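Local coordinates for protein glutathione S-transferase omega-like 2 (Saccharomyces cerevisiae, PDB 5LKB) that acts as a glutathione-dependent thiol transferase, reducing dehydroascorbate and dimethylarsinic acid and reacting with glutathionyl-(hydro)quinones, at residues Glu22-Gln27 with Thr168-Glu173; Leu40-Ala45 with Cys67-Trp72; Thr55-Gly60 with His99-Gly104; Glu133-Tyr138 with Trp162-Gln167. All blocks are in the same frame, centred on the assembly; numbering follows the deposited sequence.

The chain first passes through E22-Q27, a loop ahead of the sheet. Contact 1 brings this loop to T168-E173, on strand 168-171, one of the two outermost strands, and closes the longest loop of the four; the other three contacts nest inside it. Contact 2 closes a short loop by pairing strand 38-42 with strand 66-69. Contact 3 starts on helix 47-58, which lies between those strands in the chain, and ends in the loop after helix 95-98, so contacts 2 and 3 cross. Contact 4 follows in series and ties the loop before helix 141-148 to the end of strand 160-163. Contacts 1, 2 and 4 reach the same four-stranded sheet, while contact 3 fastens the connecting helix.

Contact 1: residues Glu22-Gln27 with Thr168-Glu173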
loop_
_atom_site.group_PDB
_atom_site.type_symbol
_atom_site.label_atom_id
_atom_site.label_comp_id
_atom_site.label_asym_id
_atom_site.label_seq_id
_atom_site.Cartn_x
_atom_site.Cartn_y
_atom_site.Cartn_z
ATOM N N GLU A 22 -28.774 23.841 -9.599
ATOM C CA GLU A 22 -29.989 24.487 -9.098
ATOM C C GLU A 22 -30.278 24.130 -7.646
ATOM O O GLU A 22 -29.579 23.316 -7.010
ATOM C CB GLU A 22 -31.174 24.230 -10.025
ATOM C CG GLU A 22 -31.218 25.313 -11.180
ATOM C CD GLU A 22 -31.977 26.568 -10.793
ATOM O OE1 GLU A 22 -32.359 26.674 -9.618
ATOM O OE2 GLU A 22 -32.138 27.432 -11.713
ATOM N N THR A 23 -31.292 24.763 -7.078
ATOM C CA THR A 23 -31.650 24.583 -5.682
ATOM C C THR A 23 -33.137 24.294 -5.578
ATOM O O THR A 23 -33.846 24.255 -6.582
ATOM C CB THR A 23 -31.231 25.777 -4.821
ATOM O OG1 THR A 23 -31.309 25.395 -3.442
ATOM C CG2 THR A 23 -32.119 27.032 -5.101
ATOM N N ILE A 24 -33.556 23.995 -4.359
ATOM C CA ILE A 24 -34.938 23.667 -4.015
ATOM C C ILE A 24 -35.354 24.636 -2.921
ATOM O O ILE A 24 -34.641 24.795 -1.926
ATOM C CB ILE A 24 -35.065 22.215 -3.504
ATOM C CG1 ILE A 24 -34.618 21.217 -4.554
ATOM C CG2 ILE A 24 -36.536 21.932 -3.058
ATOM C CD1 ILE A 24 -34.596 19.820 -4.034
ATOM N N SER A 25 -36.489 25.351 -3.113
ATOM C CA SER A 25 -36.921 26.268 -2.055
ATOM C C SER A 25 -38.391 26.590 -2.265
ATOM O O SER A 25 -38.942 26.334 -3.332
ATOM C CB SER A 25 -36.108 27.579 -2.004
ATOM O OG SER A 25 -36.339 28.386 -3.164
ATOM N N LYS A 26 -39.001 27.148 -1.220
ATOM C CA LYS A 26 -40.417 27.509 -1.270
ATOM C C LYS A 26 -40.685 28.603 -2.311
ATOM O O LYS A 26 -41.706 28.566 -3.027
ATOM C CB LYS A 26 -40.887 27.937 0.131
ATOM N N GLN A 27 -39.748 29.548 -2.457
ATOM C CA GLN A 27 -39.893 30.635 -3.436
ATOM C C GLN A 27 -39.510 30.226 -4.860
ATOM O O GLN A 27 -39.747 30.997 -5.802
ATOM C CB GLN A 27 -39.029 31.831 -3.002
ATOM C CG GLN A 27 -37.541 31.573 -3.245
ATOM C CD GLN A 27 -36.648 32.161 -2.173
ATOM O OE1 GLN A 27 -35.885 33.104 -2.428
ATOM N NE2 GLN A 27 -36.734 31.600 -0.959
ATOM N N THR A 168 -35.832 15.958 -14.149
ATOM C CA THR A 168 -34.582 16.644 -14.412
ATOM C C THR A 168 -33.656 16.402 -13.237
ATOM O O THR A 168 -34.093 16.111 -12.121
ATOM C CB THR A 168 -34.796 18.179 -14.590
ATOM O OG1 THR A 168 -35.483 18.721 -13.454
ATOM C CG2 THR A 168 -35.547 18.495 -15.900
ATOM N N ILE A 169 -32.382 16.658 -13.485
ATOM C CA ILE A 169 -31.411 16.722 -12.412
ATOM C C ILE A 169 -31.439 18.119 -11.819
ATOM O O ILE A 169 -31.141 19.101 -12.517
ATOM C CB ILE A 169 -30.027 16.386 -12.963
ATOM C CG1 ILE A 169 -30.053 14.998 -13.564
ATOM C CG2 ILE A 169 -28.965 16.552 -11.887
ATOM C CD1 ILE A 169 -28.700 14.552 -14.044
ATOM N N VAL A 170 -31.793 18.208 -10.539
ATOM C CA VAL A 170 -31.777 19.483 -9.824
ATOM C C VAL A 170 -30.349 19.932 -9.629
ATOM O O VAL A 170 -29.955 21.053 -9.966
ATOM C CB VAL A 170 -32.531 19.386 -8.476
ATOM C CG1 VAL A 170 -32.393 20.700 -7.655
ATOM C CG2 VAL A 170 -34.020 18.986 -8.706
ATOM N N ASN A 171 -29.520 19.027 -9.100
ATOM C CA ASN A 171 -28.181 19.405 -8.685
ATOM C C ASN A 171 -27.368 18.117 -8.665
ATOM O O ASN A 171 -27.844 17.105 -8.129
ATOM C CB ASN A 171 -28.185 20.067 -7.337
ATOM C CG ASN A 171 -26.929 20.796 -7.024
ATOM O OD1 ASN A 171 -25.873 20.150 -6.855
ATOM N ND2 ASN A 171 -26.976 22.115 -6.874
ATOM N N ASN A 172 -26.158 18.150 -9.265
ATOM C CA ASN A 172 -25.209 17.035 -9.203
ATOM C C ASN A 172 -23.873 17.478 -8.633
ATOM O O ASN A 172 -22.843 16.812 -8.863
ATOM C CB ASN A 172 -25.109 16.303 -10.532
ATOM C CG ASN A 172 -24.316 17.056 -11.555
ATOM O OD1 ASN A 172 -24.181 18.310 -11.445
ATOM N ND2 ASN A 172 -23.775 16.323 -12.573
ATOM N N GLU A 173 -23.866 18.485 -7.790
ATOM C CA GLU A 173 -22.676 18.955 -7.082
ATOM C C GLU A 173 -22.836 18.614 -5.612
ATOM O O GLU A 173 -23.628 19.207 -4.900
ATOM C CB GLU A 173 -22.465 20.452 -7.356
ATOM C CG GLU A 173 -21.425 21.122 -6.528
ATOM C CD GLU A 173 -20.100 20.332 -6.553
ATOM O OE1 GLU A 173 -19.615 20.003 -7.666
ATOM O OE2 GLU A 173 -19.543 20.054 -5.464
#
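The loop E22-Q27 meets T168-E173 where the strand turns a corner at V170. The closest CA atoms are those of E22 and V170, 5.4 Å apart. E22 N donates to V170 O at 3.0 Å. V170 and N171 both face L161 and form a classic beta bulge.

N171 points its side chain at the loop. Its ND2 donates to E22 O at 2.9 Å, and the bond is nearly straight, its N-H...O angle 169°. The donor lies in the carbonyl plane on a lone pair, and E22 O lies in the amide plane of N171. CG stands anti to the backbone N (chi1 -164°), which carries the amide across. At its other end OD1 accepts from E173 N at 2.8 Å, an Asx turn. ND2 also bonds E176, so the amide is fixed in rotation. A leucine in place of N171 would probably leave E22 O and E173 N without these mates. I24 CG1 meets V170 CG1 at 3.9 Å, the two side chains crossing at about a right angle. The carboxylate of E22 turns outward and bonds H28.

E173, which binds glutathione, caps helix 174-182 just beyond the bulge. I24 also packs on I180 of that helix and on L161 of strand 160-163. The loop thus lies against the corner between helix and sheet.

Contact 2: residues Leu40-Ala45 with Cys67-Trp72; sequences LYVSLA and CSVVHW
Strands 40-42 and 67-69 run parallel, 4.9 Å apart at closest approach, with 19° between their directions. They are the two strands of a beta-alpha-beta unit, joined by helix 47-58, in the thioredoxin-like domain of the glutathione transferase. Three backbone bonds join them: S68 N to L40 O, V42 N to S68 O, and V70 N to V42 O. V70 N to V42 O is the shortest, at 2.9 Å.

V42 and V69 share the face that also carries L40 and C67. V42 CG2 sits between its own backbone N and carbonyl carbon (chi1 -56° for CG1), and there it reaches both C67 SG and V69 CG2, each at 4.0 Å. L53 of helix 47-58 touches C67 and L44 on this side. L44 crosses V69 at about a right angle, CG against CG1.

On the other face the Y41 ring lies beside S68, with CD1 3.8 Å from S68 CB. The Y41 hydroxyl bonds E133, and S68 OG bonds W39.

Past the strands, S43 CB packs on V70 CG2 at 3.5 Å. W79, which binds glutathione, touches both residues. S43 OG accepts from A45 N in an ST turn. This turn leads to the nucleophile C46. One water bridges the segments here: it lies 2.7 Å from S43 OG, accepts from L44 N, and donates to V70 O at 2.7 Å.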
loop_
_atom_site.group_PDB
_atom_site.type_symbol
_atom_site.label_atom_id
_atom_site.label_comp_id
_atom_site.label_asym_id
_atom_site.label_seq_id
_atom_site.Cartn_x
_atom_site.Cartn_y
_atom_site.Cartn_z
ATOM N N LEU A 40 -32.422 10.689 -4.530
ATOM C CA LEU A 40 -30.981 10.814 -4.401
ATOM C C LEU A 40 -30.383 9.524 -4.937
ATOM O O LEU A 40 -30.538 8.459 -4.316
ATOM C CB LEU A 40 -30.612 11.078 -2.931
ATOM C CG LEU A 40 -29.111 11.279 -2.697
ATOM C CD1 LEU A 40 -28.670 12.602 -3.450
ATOM C CD2 LEU A 40 -28.828 11.387 -1.239
ATOM N N TYR A 41 -29.668 9.604 -6.075
ATOM C CA TYR A 41 -28.988 8.458 -6.678
ATOM C C TYR A 41 -27.500 8.560 -6.344
ATOM O O TYR A 41 -26.884 9.594 -6.582
ATOM C CB TYR A 41 -29.130 8.465 -8.203
ATOM C CG TYR A 41 -30.568 8.254 -8.712
ATOM C CD1 TYR A 41 -31.076 6.964 -8.857
ATOM C CD2 TYR A 41 -31.397 9.325 -9.021
ATOM C CE1 TYR A 41 -32.370 6.748 -9.300
ATOM C CE2 TYR A 41 -32.675 9.109 -9.476
ATOM C CZ TYR A 41 -33.140 7.833 -9.658
ATOM O OH TYR A 41 -34.441 7.645 -10.109
ATOM N N VAL A 42 -26.934 7.482 -5.780
ATOM C CA VAL A 42 -25.574 7.506 -5.261
ATOM C C VAL A 42 -24.855 6.237 -5.657
ATOM O O VAL A 42 -25.457 5.254 -6.091
ATOM C CB VAL A 42 -25.535 7.601 -3.724
ATOM C CG1 VAL A 42 -26.304 8.807 -3.222
ATOM C CG2 VAL A 42 -26.137 6.367 -3.097
ATOM N N SER A 43 -23.527 6.280 -5.496
ATOM C CA SER A 43 -22.727 5.083 -5.235
ATOM C C SER A 43 -22.253 5.127 -3.803
ATOM O O SER A 43 -21.833 6.162 -3.322
ATOM C CB SER A 43 -21.511 4.972 -6.150
ATOM O OG SER A 43 -20.638 3.913 -5.737
ATOM N N LEU A 44 -22.303 3.976 -3.103
ATOM C CA LEU A 44 -21.686 3.891 -1.774
ATOM C C LEU A 44 -20.154 3.906 -1.813
ATOM O O LEU A 44 -19.549 4.222 -0.784
ATOM C CB LEU A 44 -22.134 2.597 -1.111
ATOM C CG LEU A 44 -23.571 2.503 -0.633
ATOM C CD1 LEU A 44 -24.005 1.099 -0.329
ATOM C CD2 LEU A 44 -23.686 3.377 0.598
ATOM N N ALA A 45 -19.541 3.743 -2.965
ATOM C CA ALA A 45 -18.080 3.804 -3.055
ATOM C C ALA A 45 -17.571 5.245 -3.095
ATOM O O ALA A 45 -16.408 5.520 -2.725
ATOM C CB ALA A 45 -17.602 3.108 -4.313
ATOM N N CYS A 67 -33.773 6.926 -1.920
ATOM C CA CYS A 67 -32.411 6.730 -2.405
ATOM C C CYS A 67 -32.285 5.417 -3.167
ATOM O O CYS A 67 -32.900 4.416 -2.773
ATOM C CB CYS A 67 -31.510 6.707 -1.196
ATOM S SG CYS A 67 -29.763 6.254 -1.456
ATOM N N SER A 68 -31.474 5.432 -4.216
ATOM C CA SER A 68 -31.159 4.263 -5.000
ATOM C C SER A 68 -29.649 4.251 -5.192
ATOM O O SER A 68 -29.016 5.315 -5.191
ATOM C CB SER A 68 -31.846 4.233 -6.349
ATOM O OG SER A 68 -33.268 4.198 -6.098
ATOM N N VAL A 69 -29.082 3.063 -5.393
ATOM C CA VAL A 69 -27.616 2.871 -5.342
ATOM C C VAL A 69 -27.141 2.152 -6.606
ATOM O O VAL A 69 -27.595 1.042 -6.914
ATOM C CB VAL A 69 -27.207 2.092 -4.089
ATOM C CG1 VAL A 69 -25.677 2.039 -4.055
ATOM C CG2 VAL A 69 -27.741 2.721 -2.865
ATOM N N VAL A 70 -26.208 2.773 -7.334
ATOM C CA VAL A 70 -25.586 2.139 -8.475
ATOM C C VAL A 70 -24.610 1.046 -8.037
ATOM O O VAL A 70 -24.162 1.015 -6.889
ATOM C CB VAL A 70 -24.862 3.165 -9.368
ATOM C CG1 VAL A 70 -25.909 4.135 -9.999
ATOM C CG2 VAL A 70 -23.771 3.919 -8.659
ATOM N N HIS A 71 -24.268 0.194 -8.994
ATOM C CA HIS A 71 -23.263 -0.854 -8.820
ATOM C C HIS A 71 -21.930 -0.205 -8.523
ATOM O O HIS A 71 -21.619 0.888 -8.999
ATOM C CB HIS A 71 -23.173 -1.681 -10.088
ATOM C CG HIS A 71 -22.606 -3.048 -9.912
ATOM N ND1 HIS A 71 -21.266 -3.272 -9.730
ATOM C CD2 HIS A 71 -23.197 -4.266 -9.942
ATOM C CE1 HIS A 71 -21.056 -4.578 -9.659
ATOM N NE2 HIS A 71 -22.216 -5.205 -9.795
ATOM N N TRP A 72 -21.121 -0.905 -7.708
ATOM C CA TRP A 72 -19.770 -0.434 -7.411
ATOM C C TRP A 72 -18.819 -0.518 -8.596
ATOM O O TRP A 72 -17.828 0.218 -8.614
ATOM C CB TRP A 72 -19.186 -1.175 -6.188
ATOM C CG TRP A 72 -19.349 -2.689 -6.279
ATOM C CD1 TRP A 72 -20.329 -3.414 -5.672
ATOM C CD2 TRP A 72 -18.574 -3.614 -7.048
ATOM N NE1 TRP A 72 -20.215 -4.748 -6.016
ATOM C CE2 TRP A 72 -19.150 -4.893 -6.853
ATOM C CE3 TRP A 72 -17.460 -3.498 -7.898
ATOM C CZ2 TRP A 72 -18.626 -6.036 -7.436
ATOM C CZ3 TRP A 72 -16.945 -4.663 -8.473
ATOM C CH2 TRP A 72 -17.542 -5.897 -8.244
HETATM O O HOH W 1 -22.186 1.783 -5.142
#

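Contact 3: residues Thr55-Gly60 with His99-Gly104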
loop_
_atom_site.group_PDB
_atom_site.type_symbol
_atom_site.label_atom_id
_atom_site.label_comp_id
_atom_site.label_asym_id
_atom_site.label_seq_id
_atom_site.Cartn_x
_atom_site.Cartn_y
_atom_site.Cartn_z
ATOM N N THR A 55 -25.534 13.400 5.267
ATOM C CA THR A 55 -26.329 14.592 5.535
ATOM C C THR A 55 -27.817 14.267 5.493
ATOM O O THR A 55 -28.573 14.727 6.361
ATOM C CB THR A 55 -25.956 15.677 4.526
ATOM O OG1 THR A 55 -24.550 15.995 4.605
ATOM C CG2 THR A 55 -26.680 16.987 4.848
ATOM N N ARG A 56 -28.246 13.458 4.532
ATOM C CA ARG A 56 -29.618 12.975 4.489
ATOM C C ARG A 56 -30.031 12.312 5.798
ATOM O O ARG A 56 -31.150 12.516 6.309
ATOM C CB ARG A 56 -29.846 12.085 3.259
ATOM C CG ARG A 56 -31.178 11.331 3.226
ATOM C CD ARG A 56 -31.289 10.654 1.922
ATOM N NE ARG A 56 -32.353 9.651 1.822
ATOM C CZ ARG A 56 -32.250 8.340 2.007
ATOM N NH1 ARG A 56 -31.085 7.748 2.343
ATOM N NH2 ARG A 56 -33.304 7.570 1.782
ATOM N N ALA A 57 -29.174 11.471 6.354
ATOM C CA ALA A 57 -29.511 10.837 7.624
ATOM C C ALA A 57 -29.558 11.839 8.772
ATOM O O ALA A 57 -30.516 11.822 9.570
ATOM C CB ALA A 57 -28.505 9.734 7.939
ATOM N N LEU A 58 -28.545 12.684 8.904
ATOM C CA LEU A 58 -28.405 13.583 10.045
ATOM C C LEU A 58 -29.567 14.571 10.067
ATOM O O LEU A 58 -30.027 14.995 11.134
ATOM C CB LEU A 58 -27.078 14.351 9.975
ATOM C CG LEU A 58 -25.803 13.550 10.334
ATOM C CD1 LEU A 58 -24.560 14.398 10.076
ATOM C CD2 LEU A 58 -25.766 13.119 11.753
ATOM N N LYS A 59 -30.037 14.956 8.890
ATOM C CA LYS A 59 -31.127 15.925 8.828
ATOM C C LYS A 59 -32.490 15.254 8.821
ATOM O O LYS A 59 -33.509 15.966 8.675
ATOM C CB LYS A 59 -30.937 16.848 7.625
ATOM C CG LYS A 59 -29.797 17.904 7.801
ATOM C CD LYS A 59 -30.066 18.877 8.920
ATOM C CE LYS A 59 -30.987 19.969 8.424
ATOM N NZ LYS A 59 -31.902 20.500 9.542
ATOM N N GLY A 60 -32.555 13.923 8.983
ATOM C CA GLY A 60 -33.839 13.246 9.128
ATOM C C GLY A 60 -34.697 13.180 7.894
ATOM O O GLY A 60 -35.933 13.278 7.994
ATOM N N HIS A 99 -36.266 4.218 1.621
ATOM C CA HIS A 99 -36.191 5.123 2.744
ATOM C C HIS A 99 -35.148 4.728 3.772
ATOM O O HIS A 99 -35.117 5.293 4.867
ATOM C CB HIS A 99 -37.578 5.274 3.383
ATOM C CG HIS A 99 -38.561 5.945 2.481
ATOM N ND1 HIS A 99 -39.906 6.017 2.754
ATOM C CD2 HIS A 99 -38.380 6.582 1.299
ATOM C CE1 HIS A 99 -40.511 6.673 1.777
ATOM N NE2 HIS A 99 -39.611 7.012 0.870
ATOM N N ASP A 100 -34.256 3.792 3.418
ATOM C CA ASP A 100 -33.161 3.370 4.280
ATOM C C ASP A 100 -31.996 4.337 4.077
ATOM O O ASP A 100 -31.888 4.972 3.027
ATOM C CB ASP A 100 -32.736 1.947 3.891
ATOM C CG ASP A 100 -31.431 1.467 4.578
ATOM O OD1 ASP A 100 -31.530 1.143 5.792
ATOM O OD2 ASP A 100 -30.362 1.325 3.910
ATOM N N VAL A 101 -31.155 4.472 5.118
ATOM C CA VAL A 101 -29.981 5.368 5.051
ATOM C C VAL A 101 -29.037 5.054 3.904
ATOM O O VAL A 101 -28.333 5.945 3.422
ATOM C CB VAL A 101 -29.190 5.410 6.377
ATOM C CG1 VAL A 101 -30.012 6.002 7.495
ATOM C CG2 VAL A 101 -28.694 4.019 6.727
ATOM N N ALA A 102 -28.957 3.803 3.486
ATOM C CA ALA A 102 -28.101 3.351 2.397
ATOM C C ALA A 102 -28.888 2.697 1.264
ATOM O O ALA A 102 -28.382 1.857 0.542
ATOM C CB ALA A 102 -27.014 2.431 2.960
ATOM N N GLY A 103 -30.137 3.157 1.044
ATOM C CA GLY A 103 -30.899 2.604 -0.069
ATOM C C GLY A 103 -31.311 1.152 0.056
ATOM O O GLY A 103 -31.719 0.549 -0.948
ATOM N N GLY A 104 -31.110 0.555 1.217
ATOM C CA GLY A 104 -31.383 -0.867 1.443
ATOM C C GLY A 104 -30.218 -1.798 1.183
ATOM O O GLY A 104 -30.375 -3.025 1.353
HETATM O O HOH W 2 -28.927 8.621 3.880
#
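D100 O is gripped by three donors: R56 NH1 at 3.0 Å, R56 NH2 at 3.2 Å and G103 N at 3.2 Å. The arginine comes from helix 47-58, the connecting helix of the beta-alpha-beta unit in the thioredoxin-like domain. Its partner lies in the loop that follows helix 95-98.

R56 approaches end-on, with both terminal nitrogens on the one oxygen. D100 O lies near the guanidinium plane, at its edge. Relative to the D100 carbonyl plane, NH2 stands above it, 43° out, and NH1 is tilted. The chain is extended from CG to NE (chi2 174°, chi3 167°), which carries the group across to the loop. NE bonds I65 O, so the guanidinium is held on a second side and its rotation is fixed. The positive charge would probably polarise the D100 carbonyl.

The carboxylate of D100 serves its own loop. OD2 accepts from A102 N and G104 N, which reach it from opposite faces of its plane; the bond to A102 N makes an Asx turn.

Beside the polar contact A57 CB touches V101 CG1 at 4.0 Å. The helix ends in a Schellman motif: the backbone N just past G60 bonds R56 O, G60 N bonds A57 O, and G60 has positive phi. A water also links the segments: it accepts from R56 NH1 at 2.8 Å and donates to V101 O at 2.8 Å.

Contact 4: residues Glu133-Tyr138 with Trp162-Gln167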
loop_
_atom_site.group_PDB
_atom_site.type_symbol
_atom_site.label_atom_id
_atom_site.label_comp_id
_atom_site.label_asym_id
_atom_site.label_seq_id
_atom_site.Cartn_x
_atom_site.Cartn_y
_atom_site.Cartn_z
ATOM N N GLU A 133 -32.989 1.058 -10.598
ATOM C CA GLU A 133 -33.488 2.414 -10.766
ATOM C C GLU A 133 -35.017 2.267 -10.765
ATOM O O GLU A 133 -35.572 1.766 -11.754
ATOM C CB GLU A 133 -32.947 2.999 -12.082
ATOM C CG GLU A 133 -33.177 4.507 -12.269
ATOM C CD GLU A 133 -34.672 4.808 -12.354
ATOM O OE1 GLU A 133 -35.235 4.450 -13.421
ATOM O OE2 GLU A 133 -35.239 5.319 -11.367
ATOM N N PRO A 134 -35.703 2.612 -9.675
ATOM C CA PRO A 134 -37.099 2.164 -9.490
ATOM C C PRO A 134 -38.165 3.000 -10.184
ATOM O O PRO A 134 -39.305 2.533 -10.225
ATOM C CB PRO A 134 -37.282 2.232 -7.969
ATOM C CG PRO A 134 -36.414 3.422 -7.572
ATOM C CD PRO A 134 -35.238 3.425 -8.525
ATOM N N HIS A 135 -37.854 4.171 -10.735
ATOM C CA HIS A 135 -38.914 4.992 -11.335
ATOM C C HIS A 135 -39.136 4.691 -12.819
ATOM O O HIS A 135 -40.297 4.653 -13.275
ATOM C CB HIS A 135 -38.601 6.463 -11.078
ATOM C CG HIS A 135 -38.530 6.789 -9.633
ATOM N ND1 HIS A 135 -39.626 6.768 -8.807
ATOM C CD2 HIS A 135 -37.464 7.047 -8.838
ATOM C CE1 HIS A 135 -39.258 7.065 -7.574
ATOM N NE2 HIS A 135 -37.944 7.247 -7.574
ATOM N N TYR A 136 -38.068 4.421 -13.562
ATOM C CA TYR A 136 -38.115 4.202 -15.001
ATOM C C TYR A 136 -37.488 2.906 -15.455
ATOM O O TYR A 136 -37.469 2.649 -16.669
ATOM C CB TYR A 136 -37.422 5.372 -15.725
ATOM C CG TYR A 136 -37.697 6.687 -15.045
ATOM C CD1 TYR A 136 -38.927 7.331 -15.188
ATOM C CD2 TYR A 136 -36.764 7.268 -14.209
ATOM C CE1 TYR A 136 -39.192 8.504 -14.523
ATOM C CE2 TYR A 136 -37.012 8.445 -13.545
ATOM C CZ TYR A 136 -38.243 9.075 -13.697
ATOM O OH TYR A 136 -38.491 10.245 -12.999
ATOM N N GLY A 137 -36.865 2.139 -14.556
ATOM C CA GLY A 137 -36.086 0.971 -14.957
ATOM C C GLY A 137 -34.831 1.240 -15.754
ATOM O O GLY A 137 -34.410 0.383 -16.535
ATOM N N TYR A 138 -34.247 2.432 -15.663
ATOM C CA TYR A 138 -33.030 2.698 -16.427
ATOM C C TYR A 138 -31.885 1.792 -15.949
ATOM O O TYR A 138 -31.785 1.485 -14.755
ATOM C CB TYR A 138 -32.614 4.151 -16.247
ATOM C CG TYR A 138 -33.538 5.204 -16.846
ATOM C CD1 TYR A 138 -34.122 4.999 -18.070
ATOM C CD2 TYR A 138 -33.728 6.429 -16.207
ATOM C CE1 TYR A 138 -34.923 5.987 -18.653
ATOM C CE2 TYR A 138 -34.531 7.425 -16.786
ATOM C CZ TYR A 138 -35.107 7.176 -18.004
ATOM O OH TYR A 138 -35.896 8.143 -18.602
ATOM N N TRP A 162 -32.508 14.342 -7.991
ATOM C CA TRP A 162 -33.439 14.178 -9.124
ATOM C C TRP A 162 -34.826 14.651 -8.721
ATOM O O TRP A 162 -35.284 14.382 -7.610
ATOM C CB TRP A 162 -33.572 12.702 -9.443
ATOM C CG TRP A 162 -34.506 12.339 -10.628
ATOM C CD1 TRP A 162 -35.763 11.780 -10.546
ATOM C CD2 TRP A 162 -34.218 12.464 -12.025
ATOM N NE1 TRP A 162 -36.226 11.521 -11.801
ATOM C CE2 TRP A 162 -35.348 11.977 -12.733
ATOM C CE3 TRP A 162 -33.147 12.955 -12.748
ATOM C CZ2 TRP A 162 -35.384 11.917 -14.140
ATOM C CZ3 TRP A 162 -33.202 12.916 -14.157
ATOM C CH2 TRP A 162 -34.336 12.436 -14.822
ATOM N N ASP A 163 -35.507 15.338 -9.671
ATOM C CA ASP A 163 -36.891 15.765 -9.488
ATOM C C ASP A 163 -37.801 14.863 -10.290
ATOM O O ASP A 163 -37.730 14.850 -11.524
ATOM C CB ASP A 163 -37.086 17.213 -9.957
ATOM C CG ASP A 163 -38.537 17.630 -9.863
ATOM O OD1 ASP A 163 -39.205 17.086 -8.974
ATOM O OD2 ASP A 163 -38.937 18.521 -10.653
ATOM N N LEU A 164 -38.662 14.125 -9.588
ATOM C CA LEU A 164 -39.623 13.238 -10.248
ATOM C C LEU A 164 -40.702 13.993 -11.019
ATOM O O LEU A 164 -41.246 13.444 -11.978
ATOM C CB LEU A 164 -40.285 12.336 -9.212
ATOM C CG LEU A 164 -39.360 11.275 -8.564
ATOM C CD1 LEU A 164 -40.097 10.716 -7.323
ATOM C CD2 LEU A 164 -38.956 10.172 -9.549
ATOM N N GLU A 165 -40.967 15.242 -10.675
ATOM C CA GLU A 165 -42.045 15.958 -11.367
ATOM C C GLU A 165 -41.609 16.455 -12.742
ATOM O O GLU A 165 -42.322 16.283 -13.741
ATOM C CB GLU A 165 -42.504 17.102 -10.482
ATOM C CG GLU A 165 -43.416 16.629 -9.339
ATOM C CD GLU A 165 -44.167 17.764 -8.647
ATOM O OE1 GLU A 165 -44.180 18.929 -9.162
ATOM O OE2 GLU A 165 -44.730 17.480 -7.568
ATOM N N THR A 166 -40.468 17.119 -12.822
ATOM C CA THR A 166 -39.993 17.630 -14.091
ATOM C C THR A 166 -39.059 16.637 -14.798
ATOM O O THR A 166 -38.697 16.850 -15.966
ATOM C CB THR A 166 -39.312 18.995 -13.866
ATOM O OG1 THR A 166 -38.152 18.812 -13.035
ATOM C CG2 THR A 166 -40.232 20.027 -13.186
ATOM N N GLN A 167 -38.646 15.552 -14.101
ATOM C CA GLN A 167 -37.717 14.549 -14.645
ATOM C C GLN A 167 -36.417 15.201 -15.075
ATOM O O GLN A 167 -35.998 15.087 -16.219
ATOM C CB GLN A 167 -38.341 13.705 -15.751
ATOM C CG GLN A 167 -39.601 13.040 -15.258
ATOM C CD GLN A 167 -40.043 11.878 -16.107
ATOM O OE1 GLN A 167 -39.291 11.375 -16.952
ATOM N NE2 GLN A 167 -41.270 11.415 -15.869
HETATM O O HOH W 3 -40.902 10.849 -12.876
HETATM O O HOH W 4 -37.046 9.641 -16.875
#
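Y136 and W162 share the direct hydrogen bond of this contact. W162 NE1 donates to Y136 OH at 2.9 Å, with an N-H...O angle of 160°. The hydroxyl lies in the plane of the indole, and NE1 lies at the edge of the tyrosine ring. The Y136 ring and the five-membered ring of W162 meet rim to rim, their planes at 71°.

Two waters add polar links. One lies 2.5 Å from Y136 OH and donates to L164 O. The other lies 2.6 Å from Y138 OH and donates to Q167 OE1; it also sits over the centre of one face of the Y136 ring.

Apolar contact centres on L164. Its CD2 stands 3.4 Å from the centroid of the H135 ring, almost on the ring normal, a CH-pi contact. The same methyl is 3.5 Å from Y136 OH. Q167 is extended beyond CG (chi2 -162°), which carries its amide to Y136 CE1.

Each segment is also braced from within. E133 OE1 accepts from Y136 N and Y138 N, and OE2 from H135 N. D163 holds E165 N in an Asx turn, and its OD2 takes T166 N.

A phenylalanine at Y136 would probably leave W162 NE1 without its acceptor and the first water without one of its partners. The loop thus meets strand 160-163 chiefly through one tyrosine hydroxyl, the packing of its ring on W162 and Q167, two waters and a methyl-on-ring contact. This chemistry implies a partly hydrated seam at the surface, in which the buried indole N-H is still satisfied.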